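PDB 4XE7: uncharacterized protein from Bacillus thuringiensis serovar kurstaki, which is an actin-like ParM of the bacterial cytoskeleton, probably forming nucleotide-dependent filaments that segregate plasmid DNA. Local coordinates for residues Ala138-Lys143 with Gly182-Lys187. Numbering follows the deposited sequence.
Sequences AARIGK and GTYEGK
At the C-terminal end of helix 123-140, the last turn of the helix packs against the loop that joins strands 173-179 and 188-200 in a CH-pi contact between A139 and Y184. The methyl CB of A139 stands 3.4 Å from the centroid of the Y184 ring, exactly on the ring normal, and all six ring carbons therefore lie at the same distance from it, 3.7 Å. A methyl is small enough to let the flat ring lie close against the helix. On the opposite ring face sits CB of T183, 4.1 Å above the plane, so the ring is held between the helix methyl and the side chain of its own neighbour T183. The Y184 CG lies anti to its carbonyl carbon (chi1 -53°), which lets the ring reach the helix and carry its hydroxyl on to R140, where Y184 OH comes 3.4 Å from R140 CG. The ring and guanidinium planes stand 56° apart, and no hydrogen bond links the two residues directly; instead both hold D69, Y184 OH by a hydrogen bond and R140 NH2 by a salt bridge. R140 suits this place because its extended chain, from CG to NE, carries the guanidinium past the phenol to an acidic cluster that also includes D67 and E34, whose charges it probably balances. Both backbones bend sharply here. The helix closes with a Schellman motif, in which K143 N bonds to A138 O (3.0 Å) and G142 N to A139 O (3.0 Å), and G142 takes the positive phi of 68° that glycine readily adopts. In the loop, a type I turn from G182 to E185 and a type II turn from Y184 to K187 overlap at Y184 and E185, with G186 in the glycine position of the second, where any CB would run into the carbonyl oxygen of E185.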
ATOM      1  N   ALA A 138       7.205   7.381 -14.465  1.00 23.90           N
ATOM      2  CA  ALA A 138       7.946   8.234 -15.380  1.00 20.03           C
ATOM      3  C   ALA A 138       6.995   8.741 -16.471  1.00 27.21           C
ATOM      4  O   ALA A 138       7.022   9.924 -16.833  1.00 26.02           O
ATOM      5  CB  ALA A 138       9.135   7.493 -15.970  1.00 21.78           C
ATOM      6  N   ALA A 139       6.135   7.847 -16.959  1.00 23.45           N
ATOM      7  CA  ALA A 139       5.090   8.211 -17.909  1.00 26.04           C
ATOM      8  C   ALA A 139       4.160   9.282 -17.323  1.00 30.64           C
ATOM      9  O   ALA A 139       3.863  10.261 -17.996  1.00 25.97           O
ATOM     10  CB  ALA A 139       4.290   6.982 -18.322  1.00 24.11           C
ATOM     11  N   ARG A 140       3.729   9.099 -16.069  1.00 20.20           N
ATOM     12  CA  ARG A 140       2.826  10.046 -15.409  1.00 27.53           C
ATOM     13  C   ARG A 140       3.386  11.458 -15.318  1.00 30.75           C
ATOM     14  O   ARG A 140       2.647  12.427 -15.374  1.00 30.45           O
ATOM     15  CB  ARG A 140       2.485   9.566 -14.000  1.00 28.42           C
ATOM     16  CG  ARG A 140       1.572   8.366 -13.966  1.00 29.70           C
ATOM     17  CD  ARG A 140       1.177   8.025 -12.539  1.00 27.73           C
ATOM     18  NE  ARG A 140       0.232   6.920 -12.534  1.00 24.98           N
ATOM     19  CZ  ARG A 140      -0.463   6.551 -11.472  1.00 23.45           C
ATOM     20  NH1 ARG A 140      -0.290   7.196 -10.325  1.00 21.81           N
ATOM     21  NH2 ARG A 140      -1.310   5.528 -11.558  1.00 26.99           N
ATOM     22  N   ILE A 141       4.693  11.580 -15.160  1.00 26.00           N
ATOM     23  CA  ILE A 141       5.274  12.891 -15.003  1.00 24.53           C
ATOM     24  C   ILE A 141       5.891  13.366 -16.317  1.00 28.97           C
ATOM     25  O   ILE A 141       6.641  14.337 -16.355  1.00 34.37           O
ATOM     26  CB  ILE A 141       6.292  12.898 -13.849  1.00 26.43           C
ATOM     27  CG1 ILE A 141       7.572  12.156 -14.221  1.00 30.18           C
ATOM     28  CG2 ILE A 141       5.669  12.254 -12.621  1.00 29.14           C
ATOM     29  CD1 ILE A 141       8.587  12.146 -13.100  1.00 23.32           C
ATOM     30  N   GLY A 142       5.535  12.686 -17.403  1.00 28.80           N
ATOM     31  CA  GLY A 142       5.882  13.123 -18.739  1.00 30.02           C
ATOM     32  C   GLY A 142       7.346  13.079 -19.121  1.00 32.64           C
ATOM     33  O   GLY A 142       7.816  13.939 -19.864  1.00 34.34           O
ATOM     34  N   LYS A 143       8.071  12.079 -18.633  1.00 25.20           N
ATOM     35  CA  LYS A 143       9.502  11.985 -18.900  1.00 28.03           C
ATOM     36  C   LYS A 143       9.879  10.622 -19.461  1.00 32.44           C
ATOM     37  O   LYS A 143       9.626   9.586 -18.829  1.00 33.16           O
ATOM     38  CB  LYS A 143      10.315  12.239 -17.626  1.00 31.07           C
ATOM     39  CG  LYS A 143      10.150  13.621 -16.972  1.00 26.89           C
ATOM     40  CD  LYS A 143      10.927  13.611 -15.641  1.00 31.41           C
ATOM     41  CE  LYS A 143      10.585  14.805 -14.746  1.00 29.81           C
ATOM     42  NZ  LYS A 143      11.194  16.060 -15.263  1.00 34.61           N
ATOM     43  N   GLY A 182      -2.487  -0.260 -23.642  1.00 35.85           N
ATOM     44  CA  GLY A 182      -2.966   0.571 -22.551  1.00 33.83           C
ATOM     45  C   GLY A 182      -2.691   2.050 -22.760  1.00 33.38           C
ATOM     46  O   GLY A 182      -2.383   2.499 -23.868  1.00 29.68           O
ATOM     47  N   THR A 183      -2.776   2.794 -21.666  1.00 32.98           N
ATOM     48  CA  THR A 183      -2.640   4.248 -21.669  1.00 38.04           C
ATOM     49  C   THR A 183      -1.382   4.806 -22.333  1.00 32.83           C
ATOM     50  O   THR A 183      -1.452   5.807 -23.039  1.00 28.30           O
ATOM     51  CB  THR A 183      -2.670   4.776 -20.228  1.00 43.61           C
ATOM     52  OG1 THR A 183      -3.687   4.077 -19.493  1.00 40.13           O
ATOM     53  CG2 THR A 183      -2.932   6.291 -20.213  1.00 40.94           C
ATOM     54  N   TYR A 184      -0.230   4.182 -22.104  1.00 29.03           N
ATOM     55  CA  TYR A 184       1.021   4.729 -22.625  1.00 29.56           C
ATOM     56  C   TYR A 184       1.543   4.001 -23.868  1.00 35.40           C
ATOM     57  O   TYR A 184       2.744   4.047 -24.154  1.00 38.11           O
ATOM     58  CB  TYR A 184       2.088   4.715 -21.519  1.00 31.59           C
ATOM     59  CG  TYR A 184       1.595   5.396 -20.256  1.00 26.88           C
ATOM     60  CD1 TYR A 184       1.208   6.731 -20.282  1.00 31.10           C
ATOM     61  CD2 TYR A 184       1.499   4.711 -19.055  1.00 25.00           C
ATOM     62  CE1 TYR A 184       0.735   7.365 -19.151  1.00 37.17           C
ATOM     63  CE2 TYR A 184       1.022   5.338 -17.910  1.00 29.00           C
ATOM     64  CZ  TYR A 184       0.641   6.670 -17.974  1.00 33.33           C
ATOM     65  OH  TYR A 184       0.173   7.320 -16.868  1.00 31.38           O
ATOM     66  N   GLU A 185       0.649   3.332 -24.598  1.00 40.72           N
ATOM     67  CA  GLU A 185       1.046   2.543 -25.766  1.00 41.70           C
ATOM     68  C   GLU A 185       1.948   3.326 -26.711  1.00 37.94           C
ATOM     69  O   GLU A 185       1.639   4.452 -27.080  1.00 36.67           O
ATOM     70  CB  GLU A 185      -0.179   2.044 -26.535  1.00 49.56           C
ATOM     71  CG  GLU A 185       0.189   1.410 -27.879  1.00 58.88           C
ATOM     72  CD  GLU A 185      -1.008   0.856 -28.630  1.00 70.24           C
ATOM     73  OE1 GLU A 185      -2.151   1.038 -28.151  1.00 75.76           O
ATOM     74  OE2 GLU A 185      -0.802   0.241 -29.703  1.00 66.07           O
ATOM     75  N   GLY A 186       3.084   2.731 -27.070  1.00 32.02           N
ATOM     76  CA  GLY A 186       4.016   3.359 -27.984  1.00 30.53           C
ATOM     77  C   GLY A 186       5.149   4.040 -27.260  1.00 31.98           C
ATOM     78  O   GLY A 186       6.193   4.298 -27.844  1.00 38.80           O
ATOM     79  N   LYS A 187       4.952   4.329 -25.980  1.00 38.64           N
ATOM     80  CA  LYS A 187       5.990   5.001 -25.206  1.00 31.60           C
ATOM     81  C   LYS A 187       7.053   4.036 -24.727  1.00 31.13           C
ATOM     82  O   LYS A 187       6.752   2.930 -24.276  1.00 29.93           O
ATOM     83  CB  LYS A 187       5.382   5.738 -24.010  1.00 31.12           C
ATOM     84  CG  LYS A 187       4.798   7.102 -24.365  1.00 38.14           C
ATOM     85  CD  LYS A 187       4.231   7.803 -23.142  1.00 40.74           C
ATOM     86  CE  LYS A 187       3.479   9.065 -23.534  1.00 47.20           C
ATOM     87  NZ  LYS A 187       4.376  10.075 -24.152  1.00 51.04           N
TER